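Local coordinates for protein contact-dependent inhibitor I (Escherichia coli NC101, PDB 5I4Q) that binds contact-dependent inhibitor A and probably neutralises its toxic activity, serving as the immunity protein of the producing cell, at residues B[25-28]-B[29-32]; B[46-49]-B[50-53]; B[59-62]-B[63-66]; B[92-95]-B[96-99]. One frame throughout, in Å; residues are numbered along the deposited sequence.

Interaction 1 of 4, residues B[25-28]-B[29-32]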
ATOM      1  N   LEU B  25       4.534 -12.089  -3.833  1.00 40.99           N
ATOM      2  CA  LEU B  25       3.365 -12.943  -3.898  1.00 42.14           C
ATOM      3  C   LEU B  25       3.416 -13.925  -5.084  1.00 46.21           C
ATOM      4  O   LEU B  25       3.027 -15.086  -4.925  1.00 44.80           O
ATOM      5  CB  LEU B  25       2.069 -12.135  -3.910  1.00 41.70           C
ATOM      6  CG  LEU B  25       1.676 -11.562  -2.532  1.00 41.69           C
ATOM      7  CD1 LEU B  25       0.472 -10.693  -2.647  1.00 43.63           C
ATOM      8  CD2 LEU B  25       1.410 -12.604  -1.470  1.00 41.31           C
ATOM      9  N   ARG B  26       3.941 -13.489  -6.229  1.00 50.62           N
ATOM     10  CA  ARG B  26       4.118 -14.368  -7.378  1.00 57.31           C
ATOM     11  C   ARG B  26       5.059 -15.509  -7.034  1.00 52.51           C
ATOM     12  O   ARG B  26       4.773 -16.616  -7.403  1.00 56.61           O
ATOM     13  CB  ARG B  26       4.697 -13.662  -8.610  1.00 68.89           C
ATOM     14  CG  ARG B  26       3.812 -12.621  -9.300  1.00 86.29           C
ATOM     15  CD  ARG B  26       4.504 -11.910 -10.495  1.00 99.77           C
ATOM     16  NE  ARG B  26       4.769 -12.861 -11.595  1.00110.71           N
ATOM     17  CZ  ARG B  26       5.897 -13.559 -11.777  1.00111.80           C
ATOM     18  NH1 ARG B  26       5.981 -14.396 -12.809  1.00113.31           N
ATOM     19  NH2 ARG B  26       6.943 -13.432 -10.954  1.00110.53           N
ATOM     20  N   LEU B  27       6.186 -15.239  -6.383  1.00 48.21           N
ATOM     21  CA  LEU B  27       7.100 -16.291  -5.917  1.00 49.40           C
ATOM     22  C   LEU B  27       6.449 -17.243  -4.921  1.00 48.70           C
ATOM     23  O   LEU B  27       6.691 -18.419  -4.982  1.00 50.68           O
ATOM     24  CB  LEU B  27       8.356 -15.731  -5.249  1.00 52.50           C
ATOM     25  CG  LEU B  27       9.343 -14.924  -6.113  1.00 60.19           C
ATOM     26  CD1 LEU B  27      10.315 -14.076  -5.288  1.00 59.94           C
ATOM     27  CD2 LEU B  27      10.102 -15.850  -7.043  1.00 63.08           C
ATOM     28  N   TYR B  28       5.646 -16.741  -3.980  1.00 45.68           N
ATOM     29  CA  TYR B  28       4.983 -17.631  -3.027  1.00 43.97           C
ATOM     30  C   TYR B  28       4.058 -18.538  -3.819  1.00 43.35           C
ATOM     31  O   TYR B  28       4.056 -19.709  -3.626  1.00 40.40           O
ATOM     32  CB  TYR B  28       4.230 -16.871  -1.942  1.00 42.14           C
ATOM     33  CG  TYR B  28       5.035 -16.480  -0.714  1.00 43.00           C
ATOM     34  CD1 TYR B  28       5.754 -15.331  -0.670  1.00 47.12           C
ATOM     35  CD2 TYR B  28       4.950 -17.202   0.441  1.00 42.99           C
ATOM     36  CE1 TYR B  28       6.438 -14.971   0.472  1.00 49.21           C
ATOM     37  CE2 TYR B  28       5.631 -16.870   1.548  1.00 43.05           C
ATOM     38  CZ  TYR B  28       6.393 -15.767   1.568  1.00 46.17           C
ATOM     39  OH  TYR B  28       7.050 -15.437   2.721  1.00 49.22           O
ATOM     40  N   GLU B  29       3.336 -17.973  -4.766  1.00 45.57           N
ATOM     41  CA  GLU B  29       2.369 -18.708  -5.564  1.00 51.58           C
ATOM     42  C   GLU B  29       3.036 -19.837  -6.338  1.00 52.38           C
ATOM     43  O   GLU B  29       2.561 -20.958  -6.330  1.00 52.78           O
ATOM     44  CB  GLU B  29       1.601 -17.768  -6.510  1.00 58.74           C
ATOM     45  CG  GLU B  29       0.107 -18.050  -6.583  1.00 68.85           C
ATOM     46  CD  GLU B  29      -0.646 -17.181  -7.582  1.00 75.92           C
ATOM     47  OE1 GLU B  29      -0.754 -17.619  -8.752  1.00 84.19           O
ATOM     48  OE2 GLU B  29      -1.150 -16.101  -7.191  1.00 70.86           O
ATOM     49  N   GLU B  30       4.154 -19.547  -6.964  1.00 54.98           N
ATOM     50  CA  GLU B  30       4.876 -20.536  -7.740  1.00 60.82           C
ATOM     51  C   GLU B  30       5.421 -21.641  -6.843  1.00 58.43           C
ATOM     52  O   GLU B  30       5.244 -22.811  -7.131  1.00 56.49           O
ATOM     53  CB  GLU B  30       6.018 -19.863  -8.528  1.00 69.43           C
ATOM     54  CG  GLU B  30       5.544 -19.067  -9.760  1.00 77.63           C
ATOM     55  CD  GLU B  30       6.582 -18.076 -10.352  1.00 84.61           C
ATOM     56  OE1 GLU B  30       7.801 -18.196 -10.068  1.00 83.81           O
ATOM     57  OE2 GLU B  30       6.170 -17.151 -11.107  1.00 81.77           O
ATOM     58  N   CYS B  31       6.081 -21.255  -5.755  1.00 58.55           N
ATOM     59  CA  CYS B  31       6.677 -22.200  -4.803  1.00 59.28           C
ATOM     60  C   CYS B  31       5.607 -23.169  -4.188  1.00 54.53           C
ATOM     61  O   CYS B  31       5.808 -24.376  -4.044  1.00 50.86           O
ATOM     62  CB  CYS B  31       7.399 -21.409  -3.716  1.00 64.39           C
ATOM     63  SG  CYS B  31       8.823 -22.247  -3.008  1.00 84.76           S
ATOM     64  N   ILE B  32       4.446 -22.627  -3.889  1.00 48.57           N
ATOM     65  CA  ILE B  32       3.345 -23.408  -3.395  1.00 50.01           C
ATOM     66  C   ILE B  32       2.791 -24.363  -4.458  1.00 51.60           C
ATOM     67  O   ILE B  32       2.495 -25.488  -4.112  1.00 47.62           O
ATOM     68  CB  ILE B  32       2.225 -22.511  -2.894  1.00 47.61           C
ATOM     69  CG1 ILE B  32       2.668 -21.806  -1.614  1.00 48.24           C
ATOM     70  CG2 ILE B  32       0.964 -23.319  -2.721  1.00 45.17           C
ATOM     71  CD1 ILE B  32       1.764 -20.639  -1.233  1.00 54.01           C
TER
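With CG of both R26 and E30 beside the backbone N (chi1 -68° and -75°), the two side chains run alongside each other in the same direction, one helical turn apart. A bend at chi3 of R26 then turns its guanidinium so that E30 OE2 comes over one face, 3.2 Å from R26 NH1. The guanidinium and carboxylate planes stand 87° apart and the oxygen lies well off the guanidinium plane, so the salt bridge is one of charge, with no N-H aimed at it. Beneath it the i to i+4 backbone ladder is regular: E30 N bonds to R26 O at 3.0 Å, and E29 N to L25 O at 2.9 Å. I32 N reaches Y28 O at 3.0 Å. I32 CG1 packs against Y28 O at 3.2 Å. The polar ends of Y28 and E29 find partners outside this turn: Y28 OH is hydrogen-bonded to E60, and E29 OE1 forms a salt bridge with R75. L25 packs on L61 and M64 of helix 44-66, and the ring of Y28 meets F7 of the second subunit. The chemistry is thus divided by face: the attraction between R26 and the exposed E30 is electrostatic and depends on no directed N-H, whereas Y28 and E29 have bonded or charged partners on helices 44-66 and 74-82.

Interaction 2 of 4, residues B[46-49]-B[50-53]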
ATOM      1  N   ASN B  46       6.778 -39.305   3.507  1.00 51.70           N
ATOM      2  CA  ASN B  46       7.795 -38.499   2.839  1.00 54.94           C
ATOM      3  C   ASN B  46       7.289 -37.092   2.528  1.00 53.41           C
ATOM      4  O   ASN B  46       8.070 -36.243   2.170  1.00 56.69           O
ATOM      5  CB  ASN B  46       8.193 -39.134   1.515  1.00 53.74           C
ATOM      6  CG  ASN B  46       8.805 -40.493   1.678  1.00 58.28           C
ATOM      7  OD1 ASN B  46       9.441 -40.778   2.684  1.00 62.57           O
ATOM      8  ND2 ASN B  46       8.597 -41.352   0.685  1.00 58.03           N
ATOM      9  N   ALA B  47       5.965 -36.901   2.611  1.00 52.05           N
ATOM     10  CA  ALA B  47       5.307 -35.617   2.403  1.00 48.73           C
ATOM     11  C   ALA B  47       5.356 -34.704   3.615  1.00 46.38           C
ATOM     12  O   ALA B  47       5.110 -33.526   3.464  1.00 43.03           O
ATOM     13  CB  ALA B  47       3.853 -35.830   1.992  1.00 46.92           C
ATOM     14  N   GLN B  48       5.703 -35.213   4.791  1.00 46.06           N
ATOM     15  CA  GLN B  48       5.622 -34.393   5.984  1.00 45.47           C
ATOM     16  C   GLN B  48       6.532 -33.175   5.965  1.00 47.13           C
ATOM     17  O   GLN B  48       6.105 -32.088   6.387  1.00 49.07           O
ATOM     18  CB  GLN B  48       5.851 -35.192   7.259  1.00 46.35           C
ATOM     19  CG  GLN B  48       4.834 -36.279   7.506  1.00 47.09           C
ATOM     20  CD  GLN B  48       3.425 -35.791   7.390  1.00 47.81           C
ATOM     21  OE1 GLN B  48       2.971 -34.954   8.196  1.00 46.09           O
ATOM     22  NE2 GLN B  48       2.705 -36.300   6.394  1.00 44.80           N
ATOM     23  N   PRO B  49       7.789 -33.328   5.521  1.00 48.55           N
ATOM     24  CA  PRO B  49       8.611 -32.113   5.503  1.00 50.07           C
ATOM     25  C   PRO B  49       8.154 -31.143   4.415  1.00 47.29           C
ATOM     26  O   PRO B  49       8.410 -29.951   4.506  1.00 50.87           O
ATOM     27  CB  PRO B  49      10.041 -32.640   5.226  1.00 52.84           C
ATOM     28  CG  PRO B  49       9.841 -34.024   4.675  1.00 52.99           C
ATOM     29  CD  PRO B  49       8.611 -34.531   5.361  1.00 52.67           C
ATOM     30  N   LEU B  50       7.456 -31.658   3.416  1.00 45.20           N
ATOM     31  CA  LEU B  50       6.937 -30.838   2.363  1.00 45.98           C
ATOM     32  C   LEU B  50       5.731 -30.068   2.848  1.00 44.51           C
ATOM     33  O   LEU B  50       5.557 -28.930   2.489  1.00 45.13           O
ATOM     34  CB  LEU B  50       6.570 -31.664   1.122  1.00 45.88           C
ATOM     35  CG  LEU B  50       7.727 -32.403   0.420  1.00 49.56           C
ATOM     36  CD1 LEU B  50       7.153 -33.368  -0.606  1.00 48.01           C
ATOM     37  CD2 LEU B  50       8.689 -31.408  -0.235  1.00 53.06           C
ATOM     38  N   PHE B  51       4.921 -30.696   3.680  1.00 42.35           N
ATOM     39  CA  PHE B  51       3.780 -30.051   4.294  1.00 42.35           C
ATOM     40  C   PHE B  51       4.281 -29.004   5.267  1.00 44.96           C
ATOM     41  O   PHE B  51       3.715 -27.944   5.334  1.00 45.16           O
ATOM     42  CB  PHE B  51       2.919 -31.051   5.062  1.00 42.52           C
ATOM     43  CG  PHE B  51       1.832 -31.680   4.261  1.00 38.55           C
ATOM     44  CD1 PHE B  51       0.818 -30.922   3.745  1.00 39.71           C
ATOM     45  CD2 PHE B  51       1.782 -33.024   4.092  1.00 40.34           C
ATOM     46  CE1 PHE B  51      -0.218 -31.492   3.025  1.00 39.37           C
ATOM     47  CE2 PHE B  51       0.746 -33.623   3.385  1.00 41.66           C
ATOM     48  CZ  PHE B  51      -0.270 -32.846   2.856  1.00 40.00           C
ATOM     49  N   ASP B  52       5.368 -29.282   5.981  1.00 46.00           N
ATOM     50  CA  ASP B  52       5.919 -28.308   6.933  1.00 47.42           C
ATOM     51  C   ASP B  52       6.278 -27.000   6.228  1.00 47.47           C
ATOM     52  O   ASP B  52       5.968 -25.919   6.732  1.00 43.63           O
ATOM     53  CB  ASP B  52       7.181 -28.847   7.623  1.00 50.92           C
ATOM     54  CG  ASP B  52       6.917 -30.072   8.567  1.00 51.32           C
ATOM     55  OD1 ASP B  52       5.739 -30.396   8.945  1.00 47.30           O
ATOM     56  OD2 ASP B  52       7.933 -30.705   8.948  1.00 50.90           O
ATOM     57  N   ASP B  53       6.915 -27.113   5.055  1.00 47.78           N
ATOM     58  CA  ASP B  53       7.216 -25.942   4.186  1.00 48.57           C
ATOM     59  C   ASP B  53       5.941 -25.262   3.679  1.00 46.40           C
ATOM     60  O   ASP B  53       5.817 -24.062   3.743  1.00 44.76           O
ATOM     61  CB  ASP B  53       8.067 -26.321   2.966  1.00 53.17           C
ATOM     62  CG  ASP B  53       9.453 -26.831   3.337  1.00 60.67           C
ATOM     63  OD1 ASP B  53       9.950 -26.552   4.467  1.00 68.54           O
ATOM     64  OD2 ASP B  53      10.061 -27.527   2.489  1.00 74.06           O
TER
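A47 and F51 make the close-packed side of this turn: CB of A47 lies 4.1 Å from F51 CE2, and CD2 of the same ring comes to 3.4 Å from A47 O. The ring meets that oxygen obliquely. F51 N also bonds to A47 O, at 2.8 Å with an N-H...O angle of 152°, while L50 N adds a weak bond to the same acceptor. Next to them the Q48 chain folds back at chi2 (-50°), which sets its NE2 4.1 Å from F51 CD2 with amide and ring planes 43° apart. That amide is held at both ends, NE2 by F44 O and OE1 by R91, so its rotation is fixed from outside the turn. The side bearing P49, D52 and D53 is looser and more open to solvent. P49 has no N-H to give to the preceding turn, and the helix is kinked there; the bond from D53 N to P49 O is long at 3.3 Å, the donor sitting above the carbonyl plane. D52 OD1 approaches Q48 O to 3.1 Å, a meeting of two acceptors that its salt bridge to R91 probably helps to offset. Within the all-helical fold, this early part of helix 44-66 is wedged between two others: L50 rests on L35, Q38 and I39 of helix 4-40, and F51 reaches across to W94 and H95 of helix 88-99.

Interaction 3 of 4, residues B[59-62]-B[63-66]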
ATOM      1  N   SER B  59       1.494 -19.682   6.773  1.00 35.03           N
ATOM      2  CA  SER B  59       1.568 -18.922   8.043  1.00 35.01           C
ATOM      3  C   SER B  59       2.109 -17.565   7.828  1.00 35.48           C
ATOM      4  O   SER B  59       1.615 -16.613   8.427  1.00 36.61           O
ATOM      5  CB  SER B  59       2.377 -19.633   9.109  1.00 36.15           C
ATOM      6  OG  SER B  59       1.705 -20.851   9.432  1.00 39.95           O
ATOM      7  N   GLU B  60       3.058 -17.446   6.922  1.00 35.35           N
ATOM      8  CA  GLU B  60       3.599 -16.163   6.635  1.00 35.66           C
ATOM      9  C   GLU B  60       2.572 -15.337   5.868  1.00 35.30           C
ATOM     10  O   GLU B  60       2.503 -14.117   6.042  1.00 31.41           O
ATOM     11  CB  GLU B  60       4.886 -16.315   5.835  1.00 37.94           C
ATOM     12  CG  GLU B  60       6.002 -16.950   6.633  1.00 40.56           C
ATOM     13  CD  GLU B  60       7.162 -17.521   5.776  1.00 45.09           C
ATOM     14  OE1 GLU B  60       7.158 -17.407   4.539  1.00 46.28           O
ATOM     15  OE2 GLU B  60       8.111 -18.074   6.370  1.00 46.82           O
ATOM     16  N   LEU B  61       1.830 -15.991   4.944  1.00 35.43           N
ATOM     17  CA  LEU B  61       0.828 -15.278   4.174  1.00 34.39           C
ATOM     18  C   LEU B  61      -0.321 -14.842   5.084  1.00 33.01           C
ATOM     19  O   LEU B  61      -0.879 -13.781   4.917  1.00 33.21           O
ATOM     20  CB  LEU B  61       0.326 -16.104   3.022  1.00 35.60           C
ATOM     21  CG  LEU B  61       1.343 -16.238   1.891  1.00 38.35           C
ATOM     22  CD1 LEU B  61       0.992 -17.402   1.025  1.00 41.30           C
ATOM     23  CD2 LEU B  61       1.483 -15.039   1.003  1.00 39.69           C
ATOM     24  N   ALA B  62      -0.639 -15.646   6.083  1.00 32.68           N
ATOM     25  CA  ALA B  62      -1.630 -15.255   7.078  1.00 33.08           C
ATOM     26  C   ALA B  62      -1.161 -14.052   7.918  1.00 34.40           C
ATOM     27  O   ALA B  62      -1.961 -13.171   8.232  1.00 34.70           O
ATOM     28  CB  ALA B  62      -1.928 -16.457   7.951  1.00 35.09           C
ATOM     29  N   THR B  63       0.135 -13.996   8.247  1.00 33.53           N
ATOM     30  CA  THR B  63       0.686 -12.880   8.963  1.00 34.67           C
ATOM     31  C   THR B  63       0.554 -11.630   8.101  1.00 36.18           C
ATOM     32  O   THR B  63       0.230 -10.521   8.574  1.00 36.23           O
ATOM     33  CB  THR B  63       2.148 -13.155   9.379  1.00 34.17           C
ATOM     34  OG1 THR B  63       2.198 -14.330  10.186  1.00 34.31           O
ATOM     35  CG2 THR B  63       2.715 -12.039  10.198  1.00 34.73           C
HETATM   36  N   MSE B  64       0.801 -11.779   6.816  1.00 36.71           N
HETATM   37  CA  MSE B  64       0.630 -10.648   5.936  1.00 35.90           C
HETATM   38  C   MSE B  64      -0.788 -10.109   5.975  1.00 35.30           C
HETATM   39  O   MSE B  64      -0.997  -8.909   5.974  1.00 34.32           O
HETATM   40  CB  MSE B  64       0.920 -11.142   4.541  1.00 37.83           C
HETATM   41  CG  MSE B  64       0.477 -10.116   3.510  1.00 41.55           C
HETATM   42 SE   MSE B  64       0.659 -10.940   1.712  0.90 52.69          SE
HETATM   43  CE  MSE B  64      -0.991 -12.051   1.777  1.00 47.24           C
ATOM     44  N   LEU B  65      -1.771 -11.001   5.933  1.00 34.42           N
ATOM     45  CA  LEU B  65      -3.180 -10.611   5.859  1.00 36.41           C
ATOM     46  C   LEU B  65      -3.641  -9.948   7.187  1.00 37.84           C
ATOM     47  O   LEU B  65      -4.283  -8.896   7.194  1.00 40.27           O
ATOM     48  CB  LEU B  65      -4.036 -11.856   5.543  1.00 35.59           C
ATOM     49  CG  LEU B  65      -5.552 -11.641   5.461  1.00 36.39           C
ATOM     50  CD1 LEU B  65      -5.847 -10.545   4.448  1.00 37.40           C
ATOM     51  CD2 LEU B  65      -6.280 -12.949   5.098  1.00 36.06           C
ATOM     52  N   TYR B  66      -3.285 -10.556   8.301  1.00 37.36           N
ATOM     53  CA  TYR B  66      -3.873 -10.162   9.584  1.00 39.00           C
ATOM     54  C   TYR B  66      -3.005  -9.195  10.312  1.00 38.64           C
ATOM     55  O   TYR B  66      -3.525  -8.272  10.843  1.00 42.21           O
ATOM     56  CB  TYR B  66      -4.153 -11.393  10.439  1.00 39.90           C
ATOM     57  CG  TYR B  66      -5.153 -12.307   9.807  1.00 38.49           C
ATOM     58  CD1 TYR B  66      -6.452 -11.895   9.588  1.00 40.10           C
ATOM     59  CD2 TYR B  66      -4.801 -13.565   9.418  1.00 39.66           C
ATOM     60  CE1 TYR B  66      -7.377 -12.740   8.979  1.00 40.98           C
ATOM     61  CE2 TYR B  66      -5.709 -14.413   8.798  1.00 39.47           C
ATOM     62  CZ  TYR B  66      -6.980 -14.002   8.574  1.00 41.26           C
ATOM     63  OH  TYR B  66      -7.855 -14.893   7.983  1.00 48.91           O
TER
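S59 O receives two donors from T63, the backbone N at 3.0 Å and OG1 at 2.9 Å, which approach from opposite faces of the carbonyl plane. T63 can do this because its OG1 lies beside its own backbone N (chi1 -58°), turned back toward the preceding turn. One turn on, Y66 N bonds to A62 O at 2.9 Å, and CD2 of the Y66 ring comes to 3.1 Å from that oxygen, while A62 CB touches the same ring carbon at 4.3 Å. L61 and M64, a selenomethionine, run side by side; the bend at chi3 of M64 brings its CE to 4.0 Å from L61 CD2. These are i to i+4 and i to i+3 pairings in the last turns of helix 44-66, within a wholly helical fold. Further out, L61, itself buried, touches Y28 and I32 of helix 4-40 and L79 and I80 of helix 74-82. M64 also packs on L11 of the second subunit. The other face of the helix meets contact-dependent inhibitor A: S59 OG, bonded to F55 O, takes a hydrogen bond from K31 of that chain, whose Q35 lies on A62 and T63.

Interaction 4 of 4, residues B[92-95]-B[96-99]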
ATOM      1  N   LYS B  92      -3.828 -35.491   6.066  1.00 42.56           N
ATOM      2  CA  LYS B  92      -4.365 -36.702   5.459  1.00 46.36           C
ATOM      3  C   LYS B  92      -5.303 -36.287   4.310  1.00 46.43           C
ATOM      4  O   LYS B  92      -5.240 -36.820   3.218  1.00 49.01           O
ATOM      5  CB  LYS B  92      -5.100 -37.519   6.538  1.00 53.34           C
ATOM      6  CG  LYS B  92      -5.055 -39.034   6.442  1.00 69.87           C
ATOM      7  CD  LYS B  92      -3.635 -39.631   6.448  1.00 81.63           C
ATOM      8  CE  LYS B  92      -3.584 -41.108   6.011  1.00 85.88           C
ATOM      9  NZ  LYS B  92      -2.193 -41.649   6.006  1.00 89.12           N
ATOM     10  N   TYR B  93      -6.181 -35.320   4.576  1.00 45.27           N
ATOM     11  CA  TYR B  93      -7.145 -34.838   3.587  1.00 45.57           C
ATOM     12  C   TYR B  93      -6.451 -34.203   2.371  1.00 43.87           C
ATOM     13  O   TYR B  93      -6.771 -34.503   1.231  1.00 48.50           O
ATOM     14  CB  TYR B  93      -8.084 -33.813   4.235  1.00 46.48           C
ATOM     15  CG  TYR B  93      -9.031 -33.131   3.287  1.00 50.44           C
ATOM     16  CD1 TYR B  93     -10.153 -33.796   2.781  1.00 56.49           C
ATOM     17  CD2 TYR B  93      -8.849 -31.807   2.924  1.00 51.26           C
ATOM     18  CE1 TYR B  93     -11.042 -33.162   1.908  1.00 61.14           C
ATOM     19  CE2 TYR B  93      -9.742 -31.158   2.076  1.00 54.12           C
ATOM     20  CZ  TYR B  93     -10.834 -31.825   1.569  1.00 60.71           C
ATOM     21  OH  TYR B  93     -11.713 -31.174   0.710  1.00 65.79           O
ATOM     22  N   TRP B  94      -5.505 -33.319   2.613  1.00 41.29           N
ATOM     23  CA  TRP B  94      -4.855 -32.605   1.501  1.00 40.06           C
ATOM     24  C   TRP B  94      -3.977 -33.548   0.716  1.00 42.02           C
ATOM     25  O   TRP B  94      -3.938 -33.465  -0.511  1.00 43.37           O
ATOM     26  CB  TRP B  94      -4.091 -31.375   2.000  1.00 37.06           C
ATOM     27  CG  TRP B  94      -5.019 -30.259   2.468  1.00 36.65           C
ATOM     28  CD1 TRP B  94      -5.073 -29.717   3.721  1.00 36.76           C
ATOM     29  CD2 TRP B  94      -6.012 -29.577   1.692  1.00 36.14           C
ATOM     30  NE1 TRP B  94      -6.045 -28.745   3.774  1.00 40.22           N
ATOM     31  CE2 TRP B  94      -6.637 -28.643   2.538  1.00 39.70           C
ATOM     32  CE3 TRP B  94      -6.436 -29.673   0.376  1.00 38.71           C
ATOM     33  CZ2 TRP B  94      -7.699 -27.824   2.112  1.00 40.52           C
ATOM     34  CZ3 TRP B  94      -7.475 -28.847  -0.062  1.00 41.38           C
ATOM     35  CH2 TRP B  94      -8.080 -27.927   0.802  1.00 42.91           C
ATOM     36  N   HIS B  95      -3.301 -34.472   1.395  1.00 44.45           N
ATOM     37  CA  HIS B  95      -2.460 -35.422   0.661  1.00 47.56           C
ATOM     38  C   HIS B  95      -3.296 -36.211  -0.340  1.00 50.75           C
ATOM     39  O   HIS B  95      -2.936 -36.351  -1.504  1.00 54.68           O
ATOM     40  CB  HIS B  95      -1.720 -36.350   1.609  1.00 50.06           C
ATOM     41  CG  HIS B  95      -0.770 -37.277   0.918  1.00 54.10           C
ATOM     42  ND1 HIS B  95      -0.955 -38.647   0.883  1.00 58.97           N
ATOM     43  CD2 HIS B  95       0.369 -37.031   0.227  1.00 54.65           C
ATOM     44  CE1 HIS B  95       0.028 -39.200   0.196  1.00 60.20           C
ATOM     45  NE2 HIS B  95       0.835 -38.239  -0.225  1.00 59.64           N
ATOM     46  N   LYS B  96      -4.433 -36.702   0.112  1.00 53.81           N
ATOM     47  CA  LYS B  96      -5.313 -37.445  -0.750  1.00 58.73           C
ATOM     48  C   LYS B  96      -5.736 -36.624  -1.927  1.00 58.33           C
ATOM     49  O   LYS B  96      -5.643 -37.080  -3.049  1.00 62.39           O
ATOM     50  CB  LYS B  96      -6.536 -37.956   0.019  1.00 66.14           C
ATOM     51  CG  LYS B  96      -7.646 -38.506  -0.874  1.00 74.33           C
ATOM     52  CD  LYS B  96      -8.237 -39.798  -0.313  1.00 85.65           C
ATOM     53  CE  LYS B  96      -9.426 -40.315  -1.129  1.00 92.69           C
ATOM     54  NZ  LYS B  96      -9.055 -40.632  -2.544  1.00 95.88           N
ATOM     55  N   LYS B  97      -6.197 -35.405  -1.680  1.00 63.04           N
ATOM     56  CA  LYS B  97      -6.699 -34.566  -2.771  1.00 63.00           C
ATOM     57  C   LYS B  97      -5.598 -34.232  -3.766  1.00 57.14           C
ATOM     58  O   LYS B  97      -5.833 -34.268  -4.956  1.00 60.06           O
ATOM     59  CB  LYS B  97      -7.350 -33.291  -2.238  1.00 66.87           C
ATOM     60  CG  LYS B  97      -8.781 -33.490  -1.771  1.00 73.72           C
ATOM     61  CD  LYS B  97      -9.483 -32.149  -1.626  1.00 88.79           C
ATOM     62  CE  LYS B  97     -10.569 -31.911  -2.673  1.00102.76           C
ATOM     63  NZ  LYS B  97     -11.854 -32.575  -2.304  1.00115.53           N
ATOM     64  N   PHE B  98      -4.403 -33.911  -3.275  1.00 51.64           N
ATOM     65  CA  PHE B  98      -3.284 -33.514  -4.143  1.00 47.84           C
ATOM     66  C   PHE B  98      -2.781 -34.738  -4.962  1.00 51.10           C
ATOM     67  O   PHE B  98      -2.461 -34.610  -6.120  1.00 48.52           O
ATOM     68  CB  PHE B  98      -2.109 -32.965  -3.331  1.00 44.38           C
ATOM     69  CG  PHE B  98      -2.371 -31.686  -2.573  1.00 44.32           C
ATOM     70  CD1 PHE B  98      -3.398 -30.815  -2.913  1.00 46.35           C
ATOM     71  CD2 PHE B  98      -1.537 -31.329  -1.529  1.00 41.23           C
ATOM     72  CE1 PHE B  98      -3.586 -29.632  -2.236  1.00 42.65           C
ATOM     73  CE2 PHE B  98      -1.751 -30.161  -0.836  1.00 40.18           C
ATOM     74  CZ  PHE B  98      -2.785 -29.323  -1.180  1.00 41.50           C
ATOM     75  N   SER B  99      -2.731 -35.922  -4.339  1.00 54.75           N
ATOM     76  CA  SER B  99      -2.447 -37.188  -5.042  1.00 58.81           C
ATOM     77  C   SER B  99      -3.439 -37.489  -6.169  1.00 62.20           C
ATOM     78  O   SER B  99      -3.052 -37.997  -7.197  1.00 63.63           O
ATOM     79  CB  SER B  99      -2.449 -38.356  -4.045  1.00 60.28           C
ATOM     80  OG  SER B  99      -1.416 -38.202  -3.083  1.00 60.64           O
TER
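W94, H95 and K97 bury the most surface in this turn. CB of W94 lies over the face of the F98 ring, 4.3 Å from its centroid and 27° off the normal, a CH-pi contact. The indole's six-membered ring and the F98 ring are nearly parallel, with planes at 25°, but slid apart to a 5.7 Å centroid separation; CE3 of W94 still touches F98 CE1 at 3.9 Å. The F98 ring also takes W94 O over one face, toward its rim. K97 uses its aliphatic part: CG beside the backbone N (chi1 -81°) and an extended chi2 carry CD to 3.5 Å from Y93 CZ. Bends at chi3 and chi4 then place NZ for a weak hydrogen bond to Y93 OH at 3.3 Å. The arrangement belongs to the C-terminal end of helix 88-99, whose i to i+4 bonds run through all four of K96 to S99, within an all-helical fold. H95 O accepts both S99 N and S99 OG, each at 2.9 Å; OG, set beside the backbone N of S99, reaches it from above the carbonyl plane and also lies over a face of the imidazole. That ring is anchored by NE2 bonded to T42 O. F98 and H95 press on I39 of helix 4-40, and Y93 makes a cation-pi contact with R59 of contact-dependent inhibitor A.

All four are local contacts within single helices, between residues three or four apart. Interaction 1 on helix 4-40 and interaction 3 on helix 44-66 touch each other, through apolar side chains and one tyrosine-glutamate hydrogen bond, and both meet the second subunit. Interactions 2 and 4, with centres 12 Å apart and further from the chain centre, meet through packing that includes A47 CB on H95 CD2. Each contact has a buried face: L25, Y28 and I32; A47 and F51; E60, L61, A62 and M64; W94 and F98. Interaction 3 has no exposed residue, whereas 1, 2 and 4 carry charged or polar groups mainly outward. Interactions 3 and 4 both touch contact-dependent inhibitor A.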